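Local coordinates for DNA repair protein RecO (Deinococcus radiodurans, PDB 1U5K) that probably takes part in DNA repair and RecF-pathway recombination, and carries a zinc ion bound by four cysteines, at residues 83-86 with 87-90; 198-201 with 202-205; 114-117 with 118-121. All blocks are in the same frame, centred on the assembly; numbering follows the deposited sequence.

Contact 1: residues 83-86 with 87-90; sequences LAEP and ERYA
Glu85 and Arg88 run side by side, pointing the same way, and join in a salt bridge at the start of helix 86-102. Glu85 OE1 lies 2.9 Å from Arg88 NE with an N-H...O angle of 147°. The oxygen is in the guanidinium plane, yet the donor meets the carboxylate from above its plane, and the two flat groups stand 85° apart. A water closes the outer side: it donates to Glu85 OE1 and accepts from Arg88 NH2, so one carboxylate oxygen takes two bonds on the exposed side of the turn. Arg88 reaches this point with CG anti to its carbonyl carbon and an extended chain out to NE.

Against this water-lined side, the tightly packed part is the first turn itself, where backbone bonds and Leu83 meet. Glu85 holds the N-cap position, and its carbonyl oxygen, Glu85 O, receives Tyr89 N at 2.8 Å along a nearly straight N-H...O line (176°); Pro86 O takes Ala90 N at 3.1 Å as the next bond of the helix. Tyr89 CB packs against Leu83 O at 3.0 Å, and that oxygen sits at the edge of the tyrosine ring. Leu83, buried, crosses Arg88 at about a right angle, its CD2 4.1 Å from Arg88 CB.

Outside the turn, Arg88 NH1 bonds to the carbonyls of Val123 and Gln126, while Tyr89 meets Phe53 edge-to-face. The contact thus joins the loop after strand 69-78 to helix 86-102, and Leu83 packs on Val123 and Ala124 of helix 110-125.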
# COMPACT_ATOMS: atom_id res chain seq x y z
N LEU A 83 -11.04 16.91 -11.27
CA LEU A 83 -10.27 15.83 -10.65
C LEU A 83 -9.17 15.24 -11.52
O LEU A 83 -8.29 14.54 -11.02
CB LEU A 83 -11.19 14.74 -10.12
CG LEU A 83 -12.10 15.13 -8.96
CD1 LEU A 83 -12.94 13.97 -8.44
CD2 LEU A 83 -11.32 15.82 -7.85
N ALA A 84 -9.16 15.54 -12.82
CA ALA A 84 -8.03 15.17 -13.66
C ALA A 84 -6.79 16.03 -13.40
O ALA A 84 -5.67 15.64 -13.73
CB ALA A 84 -8.41 15.18 -15.13
N GLU A 85 -6.95 17.18 -12.75
CA GLU A 85 -5.78 17.94 -12.33
C GLU A 85 -5.01 17.11 -11.29
O GLU A 85 -5.62 16.64 -10.32
CB GLU A 85 -6.20 19.29 -11.75
CG GLU A 85 -6.94 20.24 -12.68
CD GLU A 85 -7.50 21.44 -11.94
OE1 GLU A 85 -6.93 21.83 -10.89
OE2 GLU A 85 -8.52 22.02 -12.38
N PRO A 86 -3.71 16.91 -11.47
CA PRO A 86 -2.95 15.98 -10.62
C PRO A 86 -3.03 16.19 -9.10
O PRO A 86 -3.10 15.20 -8.37
CB PRO A 86 -1.50 16.14 -11.11
CG PRO A 86 -1.61 16.68 -12.50
CD PRO A 86 -2.89 17.48 -12.56
N GLU A 87 -3.03 17.43 -8.63
CA GLU A 87 -3.13 17.68 -7.20
C GLU A 87 -4.51 17.31 -6.63
O GLU A 87 -4.63 16.75 -5.54
CB GLU A 87 -2.79 19.13 -6.86
CG GLU A 87 -3.05 19.43 -5.39
CD GLU A 87 -2.59 20.80 -4.93
OE1 GLU A 87 -3.14 21.79 -5.45
OE2 GLU A 87 -1.72 20.87 -4.03
N ARG A 88 -5.55 17.64 -7.38
CA ARG A 88 -6.92 17.30 -7.03
C ARG A 88 -7.14 15.79 -7.10
O ARG A 88 -7.76 15.21 -6.23
CB ARG A 88 -7.90 18.05 -7.92
CG ARG A 88 -7.76 19.58 -7.83
CD ARG A 88 -8.83 20.34 -8.54
NE ARG A 88 -8.56 21.77 -8.49
CZ ARG A 88 -8.92 22.60 -7.52
NH1 ARG A 88 -9.63 22.17 -6.48
NH2 ARG A 88 -8.54 23.87 -7.60
N TYR A 89 -6.66 15.15 -8.16
CA TYR A 89 -6.73 13.70 -8.26
C TYR A 89 -6.15 13.04 -7.02
O TYR A 89 -6.76 12.14 -6.46
CB TYR A 89 -6.02 13.20 -9.52
CG TYR A 89 -6.24 11.75 -9.81
CD1 TYR A 89 -7.15 11.34 -10.78
CD2 TYR A 89 -5.48 10.76 -9.17
CE1 TYR A 89 -7.33 10.01 -11.07
CE2 TYR A 89 -5.65 9.42 -9.46
CZ TYR A 89 -6.57 9.05 -10.43
OH TYR A 89 -6.79 7.73 -10.74
N ALA A 90 -4.99 13.51 -6.57
CA ALA A 90 -4.27 12.94 -5.45
C ALA A 90 -5.09 12.98 -4.17
O ALA A 90 -5.09 12.01 -3.43
CB ALA A 90 -2.91 13.64 -5.25
O HOH W 1 -7.41 24.54 -10.07

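Contact 2: residues 198-201 with 202-205; sequences VRAS and FEQP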
# COMPACT_ATOMS: atom_id res chain seq x y z
N VAL A 198 -18.41 21.23 8.44
CA VAL A 198 -17.32 21.35 7.49
C VAL A 198 -17.23 22.76 6.89
O VAL A 198 -16.16 23.30 6.65
CB VAL A 198 -17.31 20.21 6.44
CG1 VAL A 198 -17.33 18.84 7.12
CG2 VAL A 198 -18.45 20.30 5.47
N ARG A 199 -18.38 23.40 6.69
CA ARG A 199 -18.35 24.79 6.27
C ARG A 199 -17.57 25.69 7.22
O ARG A 199 -16.65 26.38 6.81
CB ARG A 199 -19.77 25.31 6.12
CG ARG A 199 -19.83 26.68 5.48
CD ARG A 199 -21.19 26.83 4.88
NE ARG A 199 -21.36 28.19 4.40
CZ ARG A 199 -22.50 28.64 3.91
NH1 ARG A 199 -23.55 27.83 3.82
NH2 ARG A 199 -22.55 29.89 3.48
N ALA A 200 -17.87 25.63 8.51
CA ALA A 200 -17.12 26.34 9.53
C ALA A 200 -15.62 26.05 9.50
O ALA A 200 -14.81 26.98 9.54
CB ALA A 200 -17.69 26.03 10.91
N SER A 201 -15.23 24.79 9.40
CA SER A 201 -13.81 24.43 9.32
C SER A 201 -13.08 24.93 8.08
O SER A 201 -11.92 25.32 8.17
CB SER A 201 -13.65 22.92 9.44
OG SER A 201 -13.90 22.51 10.77
N PHE A 202 -13.75 24.92 6.93
CA PHE A 202 -13.17 25.42 5.69
C PHE A 202 -12.78 26.89 5.80
O PHE A 202 -11.90 27.37 5.08
CB PHE A 202 -14.14 25.31 4.50
CG PHE A 202 -14.38 23.91 3.99
CD1 PHE A 202 -15.40 23.71 3.08
CD2 PHE A 202 -13.65 22.82 4.42
CE1 PHE A 202 -15.68 22.45 2.58
CE2 PHE A 202 -13.92 21.56 3.92
CZ PHE A 202 -14.92 21.36 2.99
N GLU A 203 -13.45 27.62 6.69
CA GLU A 203 -13.19 29.04 6.88
C GLU A 203 -12.00 29.27 7.80
O GLU A 203 -11.40 30.34 7.79
CB GLU A 203 -14.48 29.75 7.33
CG GLU A 203 -14.50 30.07 8.82
CD GLU A 203 -15.85 29.93 9.50
OE1 GLU A 203 -16.90 30.22 8.87
OE2 GLU A 203 -15.82 29.56 10.70
N GLN A 204 -11.59 28.26 8.56
CA GLN A 204 -10.45 28.39 9.45
C GLN A 204 -9.28 27.47 9.13
O GLN A 204 -8.91 26.66 9.99
CB GLN A 204 -10.87 28.10 10.89
CG GLN A 204 -12.17 28.76 11.33
CD GLN A 204 -12.13 29.32 12.75
OE1 GLN A 204 -11.08 29.29 13.41
NE2 GLN A 204 -13.26 29.84 13.21
N PRO A 205 -8.66 27.59 7.96
CA PRO A 205 -7.56 26.68 7.64
C PRO A 205 -6.38 26.79 8.61
O PRO A 205 -6.06 27.87 9.10
CB PRO A 205 -7.15 27.09 6.22
CG PRO A 205 -7.65 28.50 6.06
CD PRO A 205 -8.89 28.57 6.89
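From Val198 to Gln204 the backbone passes from an i to i+4 bond, Phe202 N to Val198 O at 2.9 Å, to i to i+3 bonds, Glu203 N to Ala200 O at 3.2 Å and Gln204 N to Ser201 O at 3.0 Å. In both of the latter the donor stands more than 60° out of the carbonyl plane, and the i to i+4 bond from Glu203 N to Arg199 O is weak. This shift in bonding is a 3-10-like tightening late in the short helix 198-203. The Phe202 ring folds back over its own helix: with CG anti to the carbonyl carbon (chi1 -72°), Val198 O sits 3.2 Å from the plane of one ring face, offset toward the rim. Val198 CB comes within 4.4 Å of Phe202 CZ, a loose apolar touch. The helix packs on helix 129-141 through Val198 on Met136 and Lys139, and through Ser201 and Phe202 on Val135. Trp131 NE1 donates to Ser201 O, giving that carbonyl a second donor beside Gln204 N. The exposed Glu203 chain bends at chi2, and its OE2 comes within 3.0 Å of Ala200 O; both are acceptors and form no hydrogen bond, so this placing, with chi1 (103°) away from the staggered values, is doubtful.

Contact 3: residues 114-117 with 118-121; sequences DLFA and ASLR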
# COMPACT_ATOMS: atom_id res chain seq x y z
N ASP A 114 -22.92 10.84 1.97
CA ASP A 114 -23.14 12.24 1.62
C ASP A 114 -21.91 13.10 1.91
O ASP A 114 -21.54 13.98 1.13
CB ASP A 114 -24.30 12.82 2.42
CG ASP A 114 -25.65 12.35 1.92
OD1 ASP A 114 -25.78 11.99 0.72
OD2 ASP A 114 -26.62 12.34 2.69
N LEU A 115 -21.32 12.86 3.07
CA LEU A 115 -20.08 13.50 3.46
C LEU A 115 -18.93 13.14 2.53
O LEU A 115 -18.11 13.99 2.20
CB LEU A 115 -19.68 13.13 4.88
CG LEU A 115 -19.21 14.14 5.93
CD1 LEU A 115 -18.01 13.55 6.65
CD2 LEU A 115 -18.95 15.58 5.51
N PHE A 116 -18.82 11.86 2.17
CA PHE A 116 -17.80 11.47 1.20
C PHE A 116 -17.94 12.18 -0.16
O PHE A 116 -16.98 12.71 -0.72
CB PHE A 116 -17.78 9.95 1.01
CG PHE A 116 -16.82 9.51 -0.04
CD1 PHE A 116 -15.46 9.48 0.23
CD2 PHE A 116 -17.27 9.14 -1.29
CE1 PHE A 116 -14.56 9.12 -0.75
CE2 PHE A 116 -16.38 8.77 -2.26
CZ PHE A 116 -15.03 8.76 -2.00
N ALA A 117 -19.15 12.20 -0.70
CA ALA A 117 -19.43 12.85 -1.97
C ALA A 117 -19.06 14.33 -1.90
O ALA A 117 -18.42 14.87 -2.81
CB ALA A 117 -20.89 12.66 -2.37
N ALA A 118 -19.36 14.97 -0.77
CA ALA A 118 -19.05 16.39 -0.59
C ALA A 118 -17.54 16.61 -0.55
O ALA A 118 -17.04 17.62 -1.03
CB ALA A 118 -19.69 16.93 0.69
N SER A 119 -16.81 15.64 0.01
CA SER A 119 -15.37 15.71 0.07
C SER A 119 -14.79 15.75 -1.33
O SER A 119 -13.88 16.53 -1.59
CB SER A 119 -14.77 14.59 0.94
OG SER A 119 -14.55 13.40 0.22
N LEU A 120 -15.30 14.93 -2.23
CA LEU A 120 -14.88 14.94 -3.62
C LEU A 120 -15.22 16.24 -4.35
O LEU A 120 -14.40 16.77 -5.10
CB LEU A 120 -15.46 13.75 -4.38
CG LEU A 120 -15.02 12.36 -3.95
CD1 LEU A 120 -15.50 11.34 -4.97
CD2 LEU A 120 -13.54 12.21 -3.68
N ARG A 121 -16.43 16.76 -4.17
CA ARG A 121 -16.79 18.08 -4.67
C ARG A 121 -15.83 19.16 -4.17
O ARG A 121 -15.31 19.92 -4.97
CB ARG A 121 -18.23 18.41 -4.26
CG ARG A 121 -19.20 17.62 -5.13
CD ARG A 121 -20.65 18.06 -5.06
NE ARG A 121 -21.16 18.35 -3.73
CZ ARG A 121 -21.71 17.46 -2.92
NH1 ARG A 121 -21.76 16.16 -3.23
NH2 ARG A 121 -22.16 17.87 -1.75
O HOH W 2 -23.06 15.17 -0.83
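Phe116 O is gripped by two donors, Ser119 OG at 2.7 Å and Leu120 N at 3.2 Å. The hydroxyl arrives in the carbonyl plane, on a lone pair, with a C=O...O angle of 131°, while the amide makes the ordinary i to i+4 bond of an alpha-helix. This is a serine side chain folded back onto its own helix, 110-125: Ser119 OG sits between the backbone N and the carbonyl carbon (chi1 86°), which turns it to the preceding turn and satisfies a buried hydroxyl.

Leu120 lays CG over one face of the Phe116 ring, and Leu120 CD1 is 3.8 Å from Phe116 CE2. The ring, buried, also meets Ile11 and Ile13 of strand 5-17 and Met95 and Ala99 of helix 86-102, so it is wedged between sheet and helix. A serine in its place would probably leave a gap beside Leu120 and Met95, with Leu120 deprived of the ring face it packs on.

The exposed side is built differently. Arg121 bends at chi3 (-43°) and folds back along the helix, its NH1 3.7 Å from Ala117 CB, with Ala118 CA 3.5 Å above one face of the guanidinium plane, offset toward the rim. A water at the edge of that group accepts from Arg121 NH1 at 2.9 Å and donates to Asp114 O.

Overall arrangement
Contact 1, contact 3 and contact 2 follow one another in that order along the chain, all within the C-terminal region of RecO. Their centres form a roughly right-angled triangle with contact 3 at the corner, about 15 Å from each of the others, which stand about 21 Å apart, nearest atoms about 11 Å. Contact 1 opens helix 86-102, contact 3 lies within the next helix, 110-125, and the two touch at Leu83 CD2 and Leu120 O (4.2 Å). Contact 2 reaches helix 110-125 through Val198 CG1 and Leu115 CD2 (4.0 Å). Strand 5-17 of the OB-fold also packs on contact 3, tying that domain to the helices; all three contacts lie away from the zinc site.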